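PDB 5IZT: outer surface protein from Borrelia burgdorferi, which is of unknown function but belongs to the CRASP-1-like family of Borrelia surface proteins, some of which bind complement regulators. Local coordinates for residues 181-186 against 327-332; 267-272 against 351-356; 299-304 against 337-342. All blocks are in the same frame, centred on the assembly; numbering follows the deposited sequence. Where two conformers were deposited one is given.

Contact 1 of 3, residues 181-186 against 327-332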
loop_
_atom_site.group_PDB
_atom_site.type_symbol
_atom_site.label_atom_id
_atom_site.label_comp_id
_atom_site.label_asym_id
_atom_site.label_seq_id
_atom_site.Cartn_x
_atom_site.Cartn_y
_atom_site.Cartn_z
ATOM N N GLN A 181 13.315 2.071 27.976
ATOM C CA GLN A 181 12.204 2.991 27.780
ATOM C C GLN A 181 12.381 3.815 26.511
ATOM O O GLN A 181 11.409 4.075 25.792
ATOM C CB GLN A 181 12.059 3.891 29.005
ATOM C CG GLN A 181 11.444 3.154 30.165
ATOM C CD GLN A 181 10.186 2.414 29.751
ATOM O OE1 GLN A 181 9.243 3.014 29.230
ATOM N NE2 GLN A 181 10.173 1.100 29.962
ATOM N N THR A 182 13.617 4.223 26.207
ATOM C CA THR A 182 13.860 4.995 24.988
ATOM C C THR A 182 13.538 4.182 23.743
ATOM O O THR A 182 12.883 4.671 22.809
ATOM C CB THR A 182 15.314 5.462 24.949
ATOM O OG1 THR A 182 15.525 6.445 25.971
ATOM C CG2 THR A 182 15.648 6.052 23.581
ATOM N N LEU A 183 14.039 2.950 23.696
ATOM C CA LEU A 183 13.774 2.061 22.571
ATOM C C LEU A 183 12.283 1.836 22.394
ATOM O O LEU A 183 11.753 1.941 21.284
ATOM C CB LEU A 183 14.467 0.723 22.811
ATOM C CG LEU A 183 14.686 -0.229 21.639
ATOM C CD1 LEU A 183 15.765 0.306 20.708
ATOM C CD2 LEU A 183 15.024 -1.628 22.150
ATOM N N LYS A 184 11.580 1.564 23.495
ATOM C CA LYS A 184 10.146 1.309 23.402
ATOM C C LYS A 184 9.411 2.542 22.888
ATOM O O LYS A 184 8.577 2.449 21.974
ATOM C CB LYS A 184 9.592 0.877 24.760
ATOM C CG LYS A 184 8.095 0.607 24.721
ATOM C CD LYS A 184 7.499 0.394 26.083
ATOM C CE LYS A 184 7.488 1.683 26.897
ATOM N NZ LYS A 184 7.056 1.433 28.298
ATOM N N ASN A 185 9.732 3.715 23.447
ATOM C CA ASN A 185 9.012 4.930 23.071
ATOM C C ASN A 185 9.293 5.326 21.626
ATOM O O ASN A 185 8.401 5.824 20.924
ATOM C CB ASN A 185 9.381 6.075 24.013
ATOM C CG ASN A 185 8.791 5.898 25.394
ATOM O OD1 ASN A 185 7.797 5.198 25.562
ATOM N ND2 ASN A 185 9.372 6.570 26.383
ATOM N N GLU A 186 10.525 5.114 21.167
ATOM C CA GLU A 186 10.871 5.443 19.793
ATOM C C GLU A 186 10.069 4.590 18.817
ATOM O O GLU A 186 9.616 5.087 17.776
ATOM C CB GLU A 186 12.384 5.295 19.610
ATOM C CG GLU A 186 12.855 4.545 18.385
ATOM C CD GLU A 186 14.324 4.148 18.496
ATOM O OE1 GLU A 186 15.104 4.926 19.094
ATOM O OE2 GLU A 186 14.696 3.055 18.007
ATOM N N MET A 327 14.967 -7.543 22.871
ATOM C CA MET A 327 15.013 -8.383 21.673
ATOM C C MET A 327 13.696 -8.344 20.905
ATOM O O MET A 327 13.683 -8.286 19.670
ATOM C CB MET A 327 15.357 -9.825 22.061
ATOM C CG MET A 327 15.177 -10.851 20.931
ATOM S SD MET A 327 15.757 -12.509 21.380
ATOM C CE MET A 327 17.522 -12.206 21.465
ATOM N N LYS A 328 12.570 -8.376 21.608
ATOM C CA LYS A 328 11.293 -8.330 20.897
ATOM C C LYS A 328 11.075 -6.972 20.236
ATOM O O LYS A 328 10.537 -6.901 19.126
ATOM C CB LYS A 328 10.148 -8.679 21.852
ATOM C CG LYS A 328 10.190 -10.147 22.317
ATOM C CD LYS A 328 9.061 -10.484 23.281
ATOM C CE LYS A 328 9.297 -11.837 23.961
ATOM N NZ LYS A 328 9.484 -12.952 22.986
ATOM N N LEU A 329 11.473 -5.882 20.903
ATOM C CA LEU A 329 11.327 -4.552 20.304
ATOM C C LEU A 329 12.229 -4.383 19.083
ATOM O O LEU A 329 11.827 -3.770 18.082
ATOM C CB LEU A 329 11.649 -3.472 21.342
ATOM C CG LEU A 329 10.619 -3.280 22.458
ATOM C CD1 LEU A 329 11.202 -2.366 23.551
ATOM C CD2 LEU A 329 9.347 -2.677 21.884
ATOM N N LYS A 330 13.460 -4.901 19.155
ATOM C CA LYS A 330 14.336 -4.895 17.986
ATOM C C LYS A 330 13.705 -5.655 16.825
ATOM O O LYS A 330 13.746 -5.196 15.676
ATOM C CB LYS A 330 15.703 -5.505 18.341
ATOM C CG LYS A 330 16.557 -4.708 19.325
ATOM C CD LYS A 330 17.939 -5.370 19.471
ATOM C CE LYS A 330 18.790 -4.766 20.587
ATOM N NZ LYS A 330 18.841 -3.274 20.562
ATOM N N GLU A 331 13.096 -6.809 17.109
ATOM C CA GLU A 331 12.455 -7.590 16.050
ATOM C C GLU A 331 11.256 -6.853 15.464
ATOM O O GLU A 331 11.064 -6.845 14.238
ATOM C CB GLU A 331 12.036 -8.963 16.587
ATOM C CG GLU A 331 13.205 -9.941 16.661
ATOM C CD GLU A 331 12.948 -11.170 17.529
ATOM O OE1 GLU A 331 11.775 -11.450 17.864
ATOM O OE2 GLU A 331 13.939 -11.857 17.874
ATOM N N LEU A 332 10.445 -6.218 16.317
ATOM C CA LEU A 332 9.303 -5.466 15.805
ATOM C C LEU A 332 9.767 -4.297 14.948
ATOM O O LEU A 332 9.154 -3.988 13.918
ATOM C CB LEU A 332 8.436 -4.974 16.967
ATOM C CG LEU A 332 7.648 -6.058 17.727
ATOM C CD1 LEU A 332 6.945 -5.508 18.965
ATOM C CD2 LEU A 332 6.624 -6.669 16.788
#

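Contact 2 of 3, residues 267-272 against 351-356. Unlike the reference sequence in segment 267-272: Thr272 (reference Ala).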
loop_
_atom_site.group_PDB
_atom_site.type_symbol
_atom_site.label_atom_id
_atom_site.label_comp_id
_atom_site.label_asym_id
_atom_site.label_seq_id
_atom_site.Cartn_x
_atom_site.Cartn_y
_atom_site.Cartn_z
ATOM N N GLY A 267 -3.907 6.839 -13.087
ATOM C CA GLY A 267 -5.236 6.566 -13.623
ATOM C C GLY A 267 -5.311 6.716 -15.134
ATOM O O GLY A 267 -5.975 5.927 -15.819
ATOM N N SER A 268 -4.617 7.715 -15.679
ATOM C CA SER A 268 -4.612 7.898 -17.131
ATOM C C SER A 268 -3.965 6.719 -17.837
ATOM O O SER A 268 -4.378 6.354 -18.942
ATOM C CB SER A 268 -3.894 9.190 -17.513
ATOM O OG SER A 268 -4.630 10.322 -17.089
ATOM N N ILE A 269 -2.948 6.114 -17.221
ATOM C CA ILE A 269 -2.337 4.931 -17.817
ATOM C C ILE A 269 -3.295 3.747 -17.750
ATOM O O ILE A 269 -3.432 2.997 -18.725
ATOM C CB ILE A 269 -0.996 4.623 -17.128
ATOM C CG1 ILE A 269 -0.007 5.769 -17.373
ATOM C CG2 ILE A 269 -0.428 3.297 -17.621
ATOM C CD1 ILE A 269 1.155 5.804 -16.357
ATOM N N MET A 270 -4.003 3.580 -16.622
ATOM C CA MET A 270 -5.017 2.526 -16.546
ATOM C C MET A 270 -6.084 2.728 -17.608
ATOM O O MET A 270 -6.512 1.767 -18.263
ATOM C CB MET A 270 -5.669 2.479 -15.163
ATOM C CG MET A 270 -4.724 2.169 -13.994
ATOM S SD MET A 270 -3.729 0.675 -14.211
ATOM C CE MET A 270 -2.175 1.366 -14.784
ATOM N N GLU A 271 -6.519 3.972 -17.798
ATOM C CA GLU A 271 -7.525 4.258 -18.812
ATOM C C GLU A 271 -7.034 3.843 -20.189
ATOM O O GLU A 271 -7.765 3.195 -20.941
ATOM C CB GLU A 271 -7.876 5.751 -18.819
ATOM C CG GLU A 271 -8.908 6.089 -19.915
ATOM C CD GLU A 271 -9.318 7.551 -19.880
ATOM O OE1 GLU A 271 -8.436 8.419 -20.041
ATOM O OE2 GLU A 271 -10.506 7.829 -19.642
ATOM N N THR A 272 -5.778 4.169 -20.518
ATOM C CA THR A 272 -5.202 3.739 -21.789
ATOM C C THR A 272 -5.203 2.220 -21.912
ATOM O O THR A 272 -5.600 1.667 -22.949
ATOM C CB THR A 272 -3.779 4.287 -21.938
ATOM O OG1 THR A 272 -3.828 5.719 -22.044
ATOM C CG2 THR A 272 -3.109 3.708 -23.189
ATOM N N ASP A 351 6.205 4.981 -9.625
ATOM C CA ASP A 351 6.875 6.194 -10.091
ATOM C C ASP A 351 7.569 5.973 -11.429
ATOM O O ASP A 351 7.497 6.824 -12.328
ATOM C CB ASP A 351 7.900 6.658 -9.063
ATOM C CG ASP A 351 7.276 7.403 -7.911
ATOM O OD1 ASP A 351 6.100 7.803 -8.019
ATOM O OD2 ASP A 351 7.961 7.566 -6.884
ATOM N N GLY A 352 8.282 4.858 -11.567
ATOM C CA GLY A 352 8.958 4.603 -12.825
ATOM C C GLY A 352 7.972 4.344 -13.944
ATOM O O GLY A 352 8.156 4.820 -15.070
ATOM N N LEU A 353 6.878 3.641 -13.635
ATOM C CA LEU A 353 5.854 3.383 -14.645
ATOM C C LEU A 353 5.224 4.688 -15.129
ATOM O O LEU A 353 5.029 4.890 -16.334
ATOM C CB LEU A 353 4.803 2.433 -14.060
ATOM C CG LEU A 353 3.591 1.899 -14.839
ATOM C CD1 LEU A 353 3.164 0.577 -14.273
ATOM C CD2 LEU A 353 2.418 2.842 -14.793
ATOM N N ILE A 354 4.909 5.589 -14.195
ATOM C CA ILE A 354 4.381 6.904 -14.557
ATOM C C ILE A 354 5.384 7.669 -15.406
ATOM O O ILE A 354 5.050 8.185 -16.479
ATOM C CB ILE A 354 4.011 7.696 -13.285
ATOM C CG1 ILE A 354 2.753 7.104 -12.649
ATOM C CG2 ILE A 354 3.877 9.200 -13.591
ATOM C CD1 ILE A 354 2.547 7.543 -11.215
ATOM N N ALA A 355 6.630 7.755 -14.935
ATOM C CA ALA A 355 7.653 8.486 -15.676
ATOM C C ALA A 355 7.881 7.900 -17.060
ATOM O O ALA A 355 8.163 8.640 -18.009
ATOM C CB ALA A 355 8.964 8.500 -14.895
ATOM N N ASN A 356 7.756 6.581 -17.204
ATOM C CA ASN A 356 8.095 5.972 -18.480
ATOM C C ASN A 356 6.928 5.964 -19.456
ATOM O O ASN A 356 7.123 6.284 -20.632
ATOM C CB ASN A 356 8.632 4.556 -18.267
ATOM C CG ASN A 356 10.113 4.548 -17.919
ATOM O OD1 ASN A 356 10.488 4.489 -16.749
ATOM N ND2 ASN A 356 10.962 4.628 -18.938
#

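Contact 3 of 3, residues 299-304 against 337-342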
loop_
_atom_site.group_PDB
_atom_site.type_symbol
_atom_site.label_atom_id
_atom_site.label_comp_id
_atom_site.label_asym_id
_atom_site.label_seq_id
_atom_site.Cartn_x
_atom_site.Cartn_y
_atom_site.Cartn_z
ATOM N N LEU A 299 -2.626 -2.825 8.466
ATOM C CA LEU A 299 -2.886 -3.850 9.478
ATOM C C LEU A 299 -1.618 -4.168 10.276
ATOM O O LEU A 299 -1.680 -4.427 11.484
ATOM C CB LEU A 299 -3.448 -5.115 8.816
ATOM C CG LEU A 299 -4.875 -5.068 8.252
ATOM C CD1 LEU A 299 -5.125 -6.280 7.392
ATOM C CD2 LEU A 299 -5.916 -5.003 9.384
ATOM N N ALA A 300 -0.460 -4.134 9.617
ATOM C CA ALA A 300 0.798 -4.432 10.293
ATOM C C ALA A 300 1.154 -3.346 11.297
ATOM O O ALA A 300 1.687 -3.637 12.377
ATOM C CB ALA A 300 1.916 -4.614 9.260
ATOM N N LEU A 301 0.876 -2.085 10.967
ATOM C CA LEU A 301 1.114 -1.022 11.940
ATOM C C LEU A 301 0.336 -1.276 13.225
ATOM O O LEU A 301 0.906 -1.265 14.320
ATOM C CB LEU A 301 0.738 0.336 11.341
ATOM C CG LEU A 301 1.558 0.789 10.132
ATOM C CD1 LEU A 301 0.928 2.068 9.607
ATOM C CD2 LEU A 301 3.041 1.016 10.482
ATOM N N GLU A 302 -0.959 -1.583 13.110
ATOM C CA GLU A 302 -1.758 -1.827 14.310
ATOM C C GLU A 302 -1.299 -3.080 15.049
ATOM O O GLU A 302 -1.345 -3.126 16.282
ATOM C CB GLU A 302 -3.244 -1.918 13.959
ATOM C CG GLU A 302 -4.172 -1.871 15.180
ATOM C CD GLU A 302 -3.813 -0.776 16.195
ATOM O OE1 GLU A 302 -3.573 0.389 15.798
ATOM O OE2 GLU A 302 -3.800 -1.089 17.408
ATOM N N GLU A 303 -0.886 -4.116 14.315
ATOM C CA GLU A 303 -0.414 -5.340 14.955
ATOM C C GLU A 303 0.856 -5.094 15.767
ATOM O O GLU A 303 0.990 -5.605 16.886
ATOM C CB GLU A 303 -0.185 -6.421 13.887
ATOM C CG GLU A 303 0.064 -7.820 14.440
ATOM C CD GLU A 303 -1.145 -8.416 15.144
ATOM O OE1 GLU A 303 -2.290 -8.148 14.719
ATOM O OE2 GLU A 303 -0.937 -9.162 16.126
ATOM N N ILE A 304 1.796 -4.306 15.227
ATOM C CA ILE A 304 3.005 -3.959 15.969
ATOM C C ILE A 304 2.645 -3.200 17.235
ATOM O O ILE A 304 3.157 -3.493 18.322
ATOM C CB ILE A 304 3.972 -3.146 15.090
ATOM C CG1 ILE A 304 4.505 -4.005 13.944
ATOM C CG2 ILE A 304 5.122 -2.575 15.932
ATOM C CD1 ILE A 304 5.300 -3.229 12.901
ATOM N N ASN A 337 10.606 -1.734 9.624
ATOM C CA ASN A 337 11.475 -1.282 8.537
ATOM C C ASN A 337 11.191 -2.027 7.244
ATOM O O ASN A 337 11.268 -1.447 6.151
ATOM C CB ASN A 337 12.940 -1.467 8.915
ATOM C CG ASN A 337 13.416 -0.428 9.891
ATOM O OD1 ASN A 337 12.816 0.637 10.016
ATOM N ND2 ASN A 337 14.496 -0.725 10.583
ATOM N N GLN A 338 10.883 -3.318 7.348
ATOM C CA GLN A 338 10.614 -4.123 6.168
ATOM C C GLN A 338 9.319 -3.701 5.483
ATOM O O GLN A 338 9.285 -3.589 4.255
ATOM C CB GLN A 338 10.561 -5.600 6.545
ATOM C CG GLN A 338 10.057 -6.470 5.404
ATOM C CD GLN A 338 10.421 -7.923 5.554
ATOM O OE1 GLN A 338 11.033 -8.327 6.545
ATOM N NE2 GLN A 338 10.044 -8.724 4.567
ATOM N N ILE A 339 8.238 -3.473 6.242
ATOM C CA ILE A 339 6.992 -3.074 5.586
ATOM C C ILE A 339 7.125 -1.670 5.011
ATOM O O ILE A 339 6.583 -1.371 3.941
ATOM C CB ILE A 339 5.776 -3.193 6.535
ATOM C CG1 ILE A 339 5.833 -2.192 7.685
ATOM C CG2 ILE A 339 5.674 -4.594 7.108
ATOM C CD1 ILE A 339 4.546 -2.175 8.560
ATOM N N LEU A 340 7.861 -0.789 5.695
ATOM C CA LEU A 340 8.096 0.542 5.140
ATOM C C LEU A 340 8.885 0.460 3.845
ATOM O O LEU A 340 8.593 1.173 2.873
ATOM C CB LEU A 340 8.841 1.410 6.152
ATOM C CG LEU A 340 7.968 1.923 7.283
ATOM C CD1 LEU A 340 8.868 2.502 8.390
ATOM C CD2 LEU A 340 7.032 2.986 6.709
ATOM N N ASP A 341 9.902 -0.396 3.821
ATOM C CA ASP A 341 10.762 -0.491 2.650
ATOM C C ASP A 341 10.033 -1.118 1.467
ATOM O O ASP A 341 10.229 -0.703 0.313
ATOM C CB ASP A 341 11.999 -1.312 2.994
ATOM C CG ASP A 341 12.852 -1.604 1.780
ATOM O OD1 ASP A 341 13.465 -0.658 1.247
ATOM O OD2 ASP A 341 12.905 -2.776 1.358
ATOM N N LYS A 342 9.207 -2.133 1.723
ATOM C CA LYS A 342 8.522 -2.791 0.613
ATOM C C LYS A 342 7.315 -1.994 0.141
ATOM O O LYS A 342 7.009 -2.011 -1.060
ATOM C CB LYS A 342 8.134 -4.216 0.998
ATOM C CG LYS A 342 9.334 -5.109 1.247
ATOM C CD LYS A 342 10.162 -5.269 -0.020
ATOM C CE LYS A 342 11.391 -6.151 0.200
ATOM N NZ LYS A 342 12.104 -6.364 -1.106
#

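Contact 1 of 3, residues 181-186 against 327-332
Leu183 and Leu329 lie side by side, each running past the other, and their side chains form the middle of this contact. CD2 of Leu183 lies 3.9 Å from CB of Leu329. The same methyl is 4.1 Å from CD1 of Leu329, so one branch of Leu183 rests along the flank of the other leucine. Two torsions explain this reach: the first puts CG of Leu183 opposite the backbone N (chi1 -163°), and the second leaves CD2 as the outstretched branch. Leu329 also uses its CD1 branch on the next residue. That methyl sits 3.8 Å from CB of Lys184, near the root of the lysine, while the lysine chain leads away. Lys330 lies at the margin, with NZ 4.4 Å from Leu183 CD2.

The Lys184 chain bends at its third torsion (69°). Its ammonium group returns along its own helix and donates a hydrogen bond of 2.9 Å from NZ to OE1 of Gln181. The nitrogen lies in the plane of the amide C=O and uses one lone pair of OE1. Leu180 and Leu187 also touch Leu329, so leucines one helical turn either way along helix 179-197 extend the apolar strip. Lys184 packs on Phe325, and Leu183 on Thr326. Further along, Glu186 forms a salt bridge with Lys333.

The two helix segments run broadly in the same direction, inclined at 29° with axes 10.2 Å apart. Lys184 offers carbon to the interface, and its amine is bonded within its own helix. The pairing therefore rests on shape and on withdrawal of apolar surface from water, with charged groups kept to the margin.

Contact 2 of 3, residues 267-272 against 351-356
Ile269 pushes its CD1 methyl between Leu353 and Ile354, and this is the tight part of the contact. CD1 lies 3.6 Å from CD2 of Leu353. The second branch of the isoleucine joins in, with CG2 4.0 Å from that same leucine methyl. Leu353 CD2 thus meets both ends of the forked side chain. The two side chains overlap alongside one another. With CG1 of Ile269 opposite the carbonyl carbon (chi1 -64°), CD1 also reaches the backbone of the facing helix, 3.9 Å from CA of Ile354. All three touching residues are buried.

Away from this methyl group the fit loosens. The side chain of Ile354 stands further off, its CG1 being 4.2 Å from CD1 of Ile269. The CE methyl of Met270 comes no closer than 4.8 Å to Leu353 CD2. Met270 packs instead on Ile283 and Leu286 of helix 280-316. Leu353 also packs on Ile373, and Ile354 on Gln265.

The arrangement is a small apolar contact between a short helix, 260-274, and the long helix 322-359, with helix 366-395 packing on Leu353 as well. It fastens the shorter helix to the long one in the all-helical fold of this CRASP-1-like domain.

Contact 3 of 3, residues 299-304 against 337-342
Ala300 and Leu301 meet Ile339 without any flat group between them; the contact is made by aliphatic branches alone. The nearby ring is that of Phe297, one turn earlier on helix 280-316, which touches Ile339 and Leu340 from outside the two segments.

Within the contact a single methyl does the work. CD1 of Ile339 comes 3.7 Å from CB of Ala300. It also lies 4.0 Å from CD2 of Leu301, so it is shared between two consecutive residues of the facing helix. Ala300 has a short side chain directed at the other helix, and the long arm of Ile339 spans the gap. The nearest CA atoms across the pair, those of Ala300 and Ile339, are 7.9 Å apart.

The torsions fit this. CG1 of Ile339 is flanked by both the backbone N and the carbonyl carbon (chi1 67°), and CD1 then extends away from CA (chi2 173°). Leu301 starts off to the side. Its side branch CD2, rather than the extended CD1, is the methyl that meets Ile339, at an oblique crossing. Ile304, a turn beyond Ala300, faces the same way and stays just outside close touch. All three touching residues are buried.

Helices 280-316 and 322-359 follow each other in the chain and run in opposite directions here, as the arms of a helical hairpin. A coiled coil is predicted for residues 301-349, which takes in Leu301 and Ile339. Helix 179-197 packs against Leu301 and Ile304 through Ile191, while helix 366-395 closes another part of the surroundings, with Ile395 against Ile304 and Ser387 bonded to Gln338.

How the contacts relate
All three contacts use helix 322-359, in the order contact 1, contact 3, contact 2 along its length. Each gives it a different partner: helix 179-197, helix 280-316 and helix 260-274. Contacts 1 and 3 lie on the same side of the chain's centre, their own centres 14 Å apart, and they touch through Leu332 and Ile304. Contact 2 lies on the opposite side, with its centre 39 Å from that of contact 1 and 26 Å from that of contact 3. In sequence, contact 3 is nested within contact 2, and contact 1 crosses both. Helix 322-359 thus serves as a common partner for three earlier helices along the elongated modelled fragment.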